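Local coordinates for protein yesU (Bacillus subtilis, PDB 1OQ1), which is of unknown function but folds as a galectin-like beta sandwich belonging to the concanavalin-like clan, at residues E90-F93 with K99-G102; F120-K123 with E127-F130; W184-D187 with P193-T196. All coordinates share one frame; numbering follows the deposited sequence.

Contact 1. Residues E90-F93 with K99-G102; sequences EDLF and KRTG
R100 reaches across to the backbone of L92 and grips a single carbonyl oxygen with both ends of its guanidinium fork. R100 NH2 donates to L92 O at 3.0 Å and R100 NH1 to the same oxygen at 3.2 Å. The oxygen lies almost in the guanidinium plane between the two donors; NH1 approaches in the carbonyl plane, whereas NH2 stands 42° out of it. A bend at chi3 (-61°) turns the long arginine chain so that its head meets this oxygen. The L92 side chain crosses the arginine at about a right angle, CD2 over one guanidinium face and CG 3.6 Å from R100 NH2. At the edge of the guanidinium comes the F93 ring, whose CD1 is 3.8 Å from R100 NH2, the two planes 54° apart.

Farther out, E28 forms a salt bridge with R100 NH2, giving the cation a charged partner. Leucine suits its buried place by packing on I112 and K199. D91 shapes the gripped chain: its OD2 accepts from F93 N at 2.9 Å, while OD1 pairs with K199. This D91-F93 link is an Asx turn, and the R100 fork closes the irregular loop between strand 76-86 and helix 105-108 on itself.

Contact 2. Residues F120-K123 with E127-F130; sequences FRRK and ERAF
E127 and R128, consecutive residues of the short helix 125-128, hold the chain of R121-K123 as it leaves its strand, E127 by its carboxylate and R128 by its guanidinium. The close part of the contact lies on and beside the backbone of R121-K123: E127 CB rests 3.3 Å from R121 O, and R122 CB packs against R128 CG at 3.8 Å. From there the extended glutamate chain carries OE1 to K123 N, 3.0 Å away, in a weak bond; the same oxygen also accepts from Y124 N, so one carboxylate oxygen serves two successive amides. R128, bent at chi3 (-68°), brings NH1 to two successive carbonyls. Its bond to R122 O is 3.1 Å long, with the donor 54° out of the carbonyl plane, and that to K123 O is weak; both oxygens lie at the guanidinium edge. Arginine suits this place because one planar head can collect several acceptors. R122 turns its own head the other way: its CG sits over the centre of the F120 ring, and its guanidinium reaches D149 and L151 O.

The margins are looser and wetter. On the R121 side, E127 OE2 stands over a face of the R121 guanidinium, 3.5 Å from NH2, a salt bridge of charges alone, as no N-H points at the oxygen. One water lies close to R121 O and E127 O and accepts weakly from R121 NH1. At the opposite margin a second water accepts from R128 NH2 at 3.2 Å and is only weakly tied to K123 O.

R121 is the centre of an inverse gamma turn, and the contact is a strand-to-short-helix connection, folded back on itself where strand 112-122 gives way to helix 125-128 at the protein surface.

Contact 3. Residues W184-D187 with P193-T196; sequences WMDD and PVLT
D186 meets V194 where strand 179-185 has just ended and the chain runs into a loop. Before it, W184 lays its indole beneath the following backbone, so that D186 N lies over the centre of one ring face, 3.9 Å above the plane. D186 directs its CB toward the other segment; CG anti to the backbone N (chi1 -171°) brings the carboxylate alongside V194, and the two side chains pass in opposite directions. D186 CG lies 3.9 Å from V194 CG2, and OD2 comes 3.8 Å from V194 CA. Valine offers a compact methyl surface here while its backbone stays near the acid.

The polar link is made by water, which donates to D186 OD2 at 2.8 Å and accepts from L195 N at 3.0 Å. That same OD2 forms a salt bridge with K137, whose amine also bonds to P193 O; an acid therefore suits this buried place. OD1 accepts from G188 N, and D187 in turn bonds S189 and T190, both fastening the start of the loop.

Around these segments, W184 packs on strands 112-122, 132-138 and 142-148 of one sheet while its backbone pairs with strand 171-176 of the other, and L195 lies against strands 112-122 and 132-138.

In the fold
The three contacts follow one another along the chain, each closing before the next opens, and none touches another. Contact 1 and contact 2 have centres about 28 Å apart, contacts 2 and 3 about 27 Å, and contacts 1 and 3 about 22 Å; each centre lies 16 to 17 Å from that of the chain. Strand 112-122 is their common thread: I112 at its start packs on contact 1, its end forms half of contact 2, and L115 within it packs on W184 and L195 of contact 3. K199, on strand 199-205, joins contact 1 to the strand that follows the loop of contact 3. With no function established, none can be assigned to an active site.

Contact 1. Residues E90-F93 with K99-G102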
loop_
_atom_site.group_PDB
_atom_site.type_symbol
_atom_site.label_atom_id
_atom_site.label_comp_id
_atom_site.label_asym_id
_atom_site.label_seq_id
_atom_site.Cartn_x
_atom_site.Cartn_y
_atom_site.Cartn_z
ATOM N N GLU A 90 15.105 -0.295 -12.701
ATOM C CA GLU A 90 14.363 -1.107 -13.657
ATOM C C GLU A 90 12.866 -1.106 -13.366
ATOM O O GLU A 90 12.437 -0.919 -12.219
ATOM C CB GLU A 90 14.855 -2.561 -13.642
ATOM C CG GLU A 90 16.355 -2.733 -13.792
ATOM C CD GLU A 90 17.053 -2.920 -12.460
ATOM O OE1 GLU A 90 16.765 -2.147 -11.520
ATOM O OE2 GLU A 90 17.893 -3.839 -12.353
ATOM N N ASP A 91 12.073 -1.308 -14.415
ATOM C CA ASP A 91 10.627 -1.389 -14.270
ATOM C C ASP A 91 10.406 -2.585 -13.352
ATOM O O ASP A 91 11.034 -3.630 -13.528
ATOM C CB ASP A 91 9.970 -1.661 -15.623
ATOM C CG ASP A 91 8.464 -1.758 -15.526
ATOM O OD1 ASP A 91 7.800 -0.697 -15.499
ATOM O OD2 ASP A 91 7.943 -2.891 -15.463
ATOM N N LEU A 92 9.511 -2.449 -12.382
ATOM C CA LEU A 92 9.265 -3.540 -11.445
ATOM C C LEU A 92 8.964 -4.886 -12.104
ATOM O O LEU A 92 9.128 -5.937 -11.484
ATOM C CB LEU A 92 8.109 -3.180 -10.513
ATOM C CG LEU A 92 8.099 -3.953 -9.197
ATOM C CD1 LEU A 92 9.297 -3.526 -8.353
ATOM C CD2 LEU A 92 6.817 -3.674 -8.450
ATOM N N PHE A 93 8.527 -4.866 -13.359
ATOM C CA PHE A 93 8.195 -6.117 -14.027
ATOM C C PHE A 93 9.177 -6.526 -15.116
ATOM O O PHE A 93 8.893 -7.415 -15.922
ATOM C CB PHE A 93 6.770 -6.034 -14.571
ATOM C CG PHE A 93 5.758 -5.670 -13.521
ATOM C CD1 PHE A 93 5.609 -6.458 -12.381
ATOM C CD2 PHE A 93 4.996 -4.514 -13.638
ATOM C CE1 PHE A 93 4.720 -6.095 -11.371
ATOM C CE2 PHE A 93 4.103 -4.142 -12.629
ATOM C CZ PHE A 93 3.968 -4.935 -11.496
ATOM N N LYS A 99 12.223 -13.383 -9.609
ATOM C CA LYS A 99 10.802 -13.678 -9.482
ATOM C C LYS A 99 10.347 -13.431 -8.053
ATOM O O LYS A 99 11.097 -13.653 -7.105
ATOM C CB LYS A 99 10.529 -15.139 -9.858
ATOM C CG LYS A 99 10.881 -15.474 -11.294
ATOM C CD LYS A 99 10.924 -16.976 -11.545
ATOM C CE LYS A 99 9.559 -17.619 -11.432
ATOM N NZ LYS A 99 9.629 -19.054 -11.824
ATOM N N ARG A 100 9.112 -12.969 -7.905
ATOM C CA ARG A 100 8.549 -12.699 -6.592
ATOM C C ARG A 100 7.275 -13.518 -6.442
ATOM O O ARG A 100 6.535 -13.712 -7.412
ATOM C CB ARG A 100 8.264 -11.201 -6.446
ATOM C CG ARG A 100 9.514 -10.329 -6.550
ATOM C CD ARG A 100 9.155 -8.868 -6.350
ATOM N NE ARG A 100 8.215 -8.431 -7.375
ATOM C CZ ARG A 100 8.559 -7.831 -8.507
ATOM N NH1 ARG A 100 9.834 -7.569 -8.773
ATOM N NH2 ARG A 100 7.621 -7.520 -9.396
ATOM N N THR A 101 7.023 -13.992 -5.226
ATOM C CA THR A 101 5.869 -14.838 -4.949
ATOM C C THR A 101 5.046 -14.421 -3.734
ATOM O O THR A 101 4.289 -15.222 -3.191
ATOM C CB THR A 101 6.322 -16.291 -4.729
ATOM O OG1 THR A 101 7.168 -16.355 -3.572
ATOM C CG2 THR A 101 7.096 -16.796 -5.935
ATOM N N GLY A 102 5.186 -13.171 -3.307
ATOM C CA GLY A 102 4.431 -12.714 -2.159
ATOM C C GLY A 102 5.109 -12.982 -0.827
ATOM O O GLY A 102 4.536 -12.699 0.227
#

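Contact 2. Residues F120-K123 with E127-F130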
loop_
_atom_site.group_PDB
_atom_site.type_symbol
_atom_site.label_atom_id
_atom_site.label_comp_id
_atom_site.label_asym_id
_atom_site.label_seq_id
_atom_site.Cartn_x
_atom_site.Cartn_y
_atom_site.Cartn_z
ATOM N N PHE A 120 -3.969 -1.695 9.607
ATOM C CA PHE A 120 -4.795 -2.817 10.048
ATOM C C PHE A 120 -3.830 -3.983 10.281
ATOM O O PHE A 120 -3.971 -5.064 9.703
ATOM C CB PHE A 120 -5.844 -3.226 9.012
ATOM C CG PHE A 120 -6.921 -4.123 9.578
ATOM C CD1 PHE A 120 -7.962 -3.589 10.335
ATOM C CD2 PHE A 120 -6.857 -5.503 9.415
ATOM C CE1 PHE A 120 -8.924 -4.414 10.925
ATOM C CE2 PHE A 120 -7.813 -6.342 10.003
ATOM C CZ PHE A 120 -8.848 -5.795 10.760
ATOM N N ARG A 121 -2.826 -3.741 11.118
ATOM C CA ARG A 121 -1.834 -4.763 11.433
ATOM C C ARG A 121 -2.438 -5.609 12.543
ATOM O O ARG A 121 -2.266 -5.304 13.723
ATOM C CB ARG A 121 -0.541 -4.101 11.911
ATOM C CG ARG A 121 -0.025 -3.032 10.962
ATOM C CD ARG A 121 1.225 -2.353 11.504
ATOM N NE ARG A 121 2.354 -3.274 11.603
ATOM C CZ ARG A 121 2.869 -3.726 12.743
ATOM N NH1 ARG A 121 2.363 -3.350 13.914
ATOM N NH2 ARG A 121 3.902 -4.555 12.710
ATOM N N ARG A 122 -3.154 -6.663 12.157
ATOM C CA ARG A 122 -3.827 -7.519 13.126
ATOM C C ARG A 122 -3.589 -9.015 12.886
ATOM O O ARG A 122 -4.451 -9.836 13.190
ATOM C CB ARG A 122 -5.338 -7.244 13.084
ATOM C CG ARG A 122 -5.723 -5.766 12.964
ATOM C CD ARG A 122 -5.360 -4.956 14.209
ATOM N NE ARG A 122 -5.440 -3.521 13.935
ATOM C CZ ARG A 122 -6.565 -2.813 13.922
ATOM N NH1 ARG A 122 -7.730 -3.395 14.183
ATOM N NH2 ARG A 122 -6.527 -1.520 13.616
ATOM N N LYS A 123 -2.427 -9.365 12.348
ATOM C CA LYS A 123 -2.105 -10.762 12.069
ATOM C C LYS A 123 -1.670 -11.522 13.323
ATOM O O LYS A 123 -2.104 -12.652 13.548
ATOM C CB LYS A 123 -1.000 -10.840 11.006
ATOM C CG LYS A 123 -0.379 -12.223 10.804
ATOM C CD LYS A 123 -1.382 -13.243 10.270
ATOM C CE LYS A 123 -0.708 -14.598 10.073
ATOM N NZ LYS A 123 -1.625 -15.615 9.487
ATOM N N GLU A 127 0.691 -7.571 17.552
ATOM C CA GLU A 127 0.219 -6.472 16.725
ATOM C C GLU A 127 -1.167 -6.031 17.180
ATOM O O GLU A 127 -1.447 -4.840 17.280
ATOM C CB GLU A 127 0.184 -6.891 15.255
ATOM C CG GLU A 127 1.524 -7.389 14.739
ATOM C CD GLU A 127 1.461 -7.868 13.309
ATOM O OE1 GLU A 127 0.380 -8.328 12.886
ATOM O OE2 GLU A 127 2.497 -7.805 12.607
ATOM N N ARG A 128 -2.031 -6.993 17.471
ATOM C CA ARG A 128 -3.377 -6.655 17.917
ATOM C C ARG A 128 -3.386 -5.983 19.291
ATOM O O ARG A 128 -4.318 -5.253 19.620
ATOM C CB ARG A 128 -4.261 -7.906 17.940
ATOM C CG ARG A 128 -4.519 -8.496 16.559
ATOM C CD ARG A 128 -5.629 -9.536 16.598
ATOM N NE ARG A 128 -5.251 -10.735 17.343
ATOM C CZ ARG A 128 -4.530 -11.737 16.846
ATOM N NH1 ARG A 128 -4.101 -11.700 15.590
ATOM N NH2 ARG A 128 -4.242 -12.786 17.608
ATOM N N ALA A 129 -2.339 -6.212 20.078
ATOM C CA ALA A 129 -2.240 -5.639 21.423
ATOM C C ALA A 129 -1.904 -4.145 21.457
ATOM O O ALA A 129 -2.113 -3.477 22.470
ATOM C CB ALA A 129 -1.207 -6.423 22.239
ATOM N N PHE A 130 -1.370 -3.623 20.361
ATOM C CA PHE A 130 -1.021 -2.207 20.292
ATOM C C PHE A 130 -1.132 -1.875 18.817
ATOM O O PHE A 130 -0.230 -2.163 18.030
ATOM C CB PHE A 130 0.403 -1.983 20.789
ATOM C CG PHE A 130 0.715 -0.544 21.080
ATOM C CD1 PHE A 130 0.097 0.110 22.139
ATOM C CD2 PHE A 130 1.618 0.160 20.292
ATOM C CE1 PHE A 130 0.373 1.443 22.409
ATOM C CE2 PHE A 130 1.900 1.503 20.561
ATOM C CZ PHE A 130 1.279 2.140 21.615
HETATM O O HOH W 1 -0.729 -3.105 15.123
HETATM O O HOH W 2 -2.853 -15.001 15.823
#

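Contact 3. Residues W184-D187 with P193-T196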
loop_
_atom_site.group_PDB
_atom_site.type_symbol
_atom_site.label_atom_id
_atom_site.label_comp_id
_atom_site.label_asym_id
_atom_site.label_seq_id
_atom_site.Cartn_x
_atom_site.Cartn_y
_atom_site.Cartn_z
ATOM N N TRP A 184 6.493 11.703 7.380
ATOM C CA TRP A 184 7.930 11.484 7.385
ATOM C C TRP A 184 8.640 12.299 6.322
ATOM O O TRP A 184 8.086 12.562 5.256
ATOM C CB TRP A 184 8.194 9.996 7.144
ATOM C CG TRP A 184 9.634 9.597 7.083
ATOM C CD1 TRP A 184 10.567 9.736 8.070
ATOM C CD2 TRP A 184 10.285 8.909 6.009
ATOM N NE1 TRP A 184 11.756 9.171 7.682
ATOM C CE2 TRP A 184 11.611 8.654 6.422
ATOM C CE3 TRP A 184 9.875 8.478 4.740
ATOM C CZ2 TRP A 184 12.533 7.982 5.610
ATOM C CZ3 TRP A 184 10.794 7.809 3.933
ATOM C CH2 TRP A 184 12.105 7.568 4.374
HETATM N N MSE A 185 9.865 12.715 6.624
HETATM C CA MSE A 185 10.664 13.465 5.659
HETATM C C MSE A 185 12.010 12.771 5.540
HETATM O O MSE A 185 12.851 12.868 6.438
HETATM C CB MSE A 185 10.869 14.917 6.105
HETATM C CG MSE A 185 11.726 15.750 5.147
HETATM SE SE MSE A 185 10.962 15.968 3.364
HETATM C CE MSE A 185 9.741 17.416 3.741
ATOM N N ASP A 186 12.192 12.055 4.436
ATOM C CA ASP A 186 13.425 11.331 4.149
ATOM C C ASP A 186 14.487 12.372 3.810
ATOM O O ASP A 186 14.281 13.179 2.907
ATOM C CB ASP A 186 13.206 10.410 2.943
ATOM C CG ASP A 186 14.370 9.464 2.699
ATOM O OD1 ASP A 186 15.424 9.619 3.349
ATOM O OD2 ASP A 186 14.226 8.562 1.849
ATOM N N ASP A 187 15.613 12.361 4.524
ATOM C CA ASP A 187 16.674 13.332 4.251
ATOM C C ASP A 187 17.571 12.875 3.107
ATOM O O ASP A 187 18.406 13.640 2.626
ATOM C CB ASP A 187 17.527 13.600 5.500
ATOM C CG ASP A 187 18.199 12.352 6.040
ATOM O OD1 ASP A 187 18.431 11.403 5.266
ATOM O OD2 ASP A 187 18.512 12.329 7.249
ATOM N N PRO A 193 19.318 7.112 -1.046
ATOM C CA PRO A 193 18.662 8.173 -1.811
ATOM C C PRO A 193 17.139 8.128 -1.708
ATOM O O PRO A 193 16.541 7.070 -1.522
ATOM C CB PRO A 193 19.143 7.917 -3.235
ATOM C CG PRO A 193 20.511 7.340 -3.023
ATOM C CD PRO A 193 20.275 6.374 -1.889
ATOM N N VAL A 194 16.524 9.293 -1.831
ATOM C CA VAL A 194 15.075 9.399 -1.774
ATOM C C VAL A 194 14.474 8.647 -2.963
ATOM O O VAL A 194 14.985 8.743 -4.087
ATOM C CB VAL A 194 14.641 10.888 -1.833
ATOM C CG1 VAL A 194 13.151 10.992 -2.069
ATOM C CG2 VAL A 194 15.018 11.597 -0.529
ATOM N N LEU A 195 13.409 7.887 -2.717
ATOM C CA LEU A 195 12.742 7.154 -3.789
ATOM C C LEU A 195 11.795 8.125 -4.486
ATOM O O LEU A 195 11.255 9.034 -3.857
ATOM C CB LEU A 195 11.977 5.952 -3.232
ATOM C CG LEU A 195 12.877 4.929 -2.529
ATOM C CD1 LEU A 195 12.060 3.700 -2.143
ATOM C CD2 LEU A 195 14.026 4.540 -3.457
ATOM N N THR A 196 11.588 7.936 -5.781
ATOM C CA THR A 196 10.744 8.854 -6.530
ATOM C C THR A 196 9.511 8.220 -7.161
ATOM O O THR A 196 8.453 8.155 -6.535
ATOM C CB THR A 196 11.577 9.578 -7.617
ATOM O OG1 THR A 196 12.166 8.614 -8.504
ATOM C CG2 THR A 196 12.694 10.400 -6.968
HETATM O O HOH W 3 12.225 7.991 0.004
#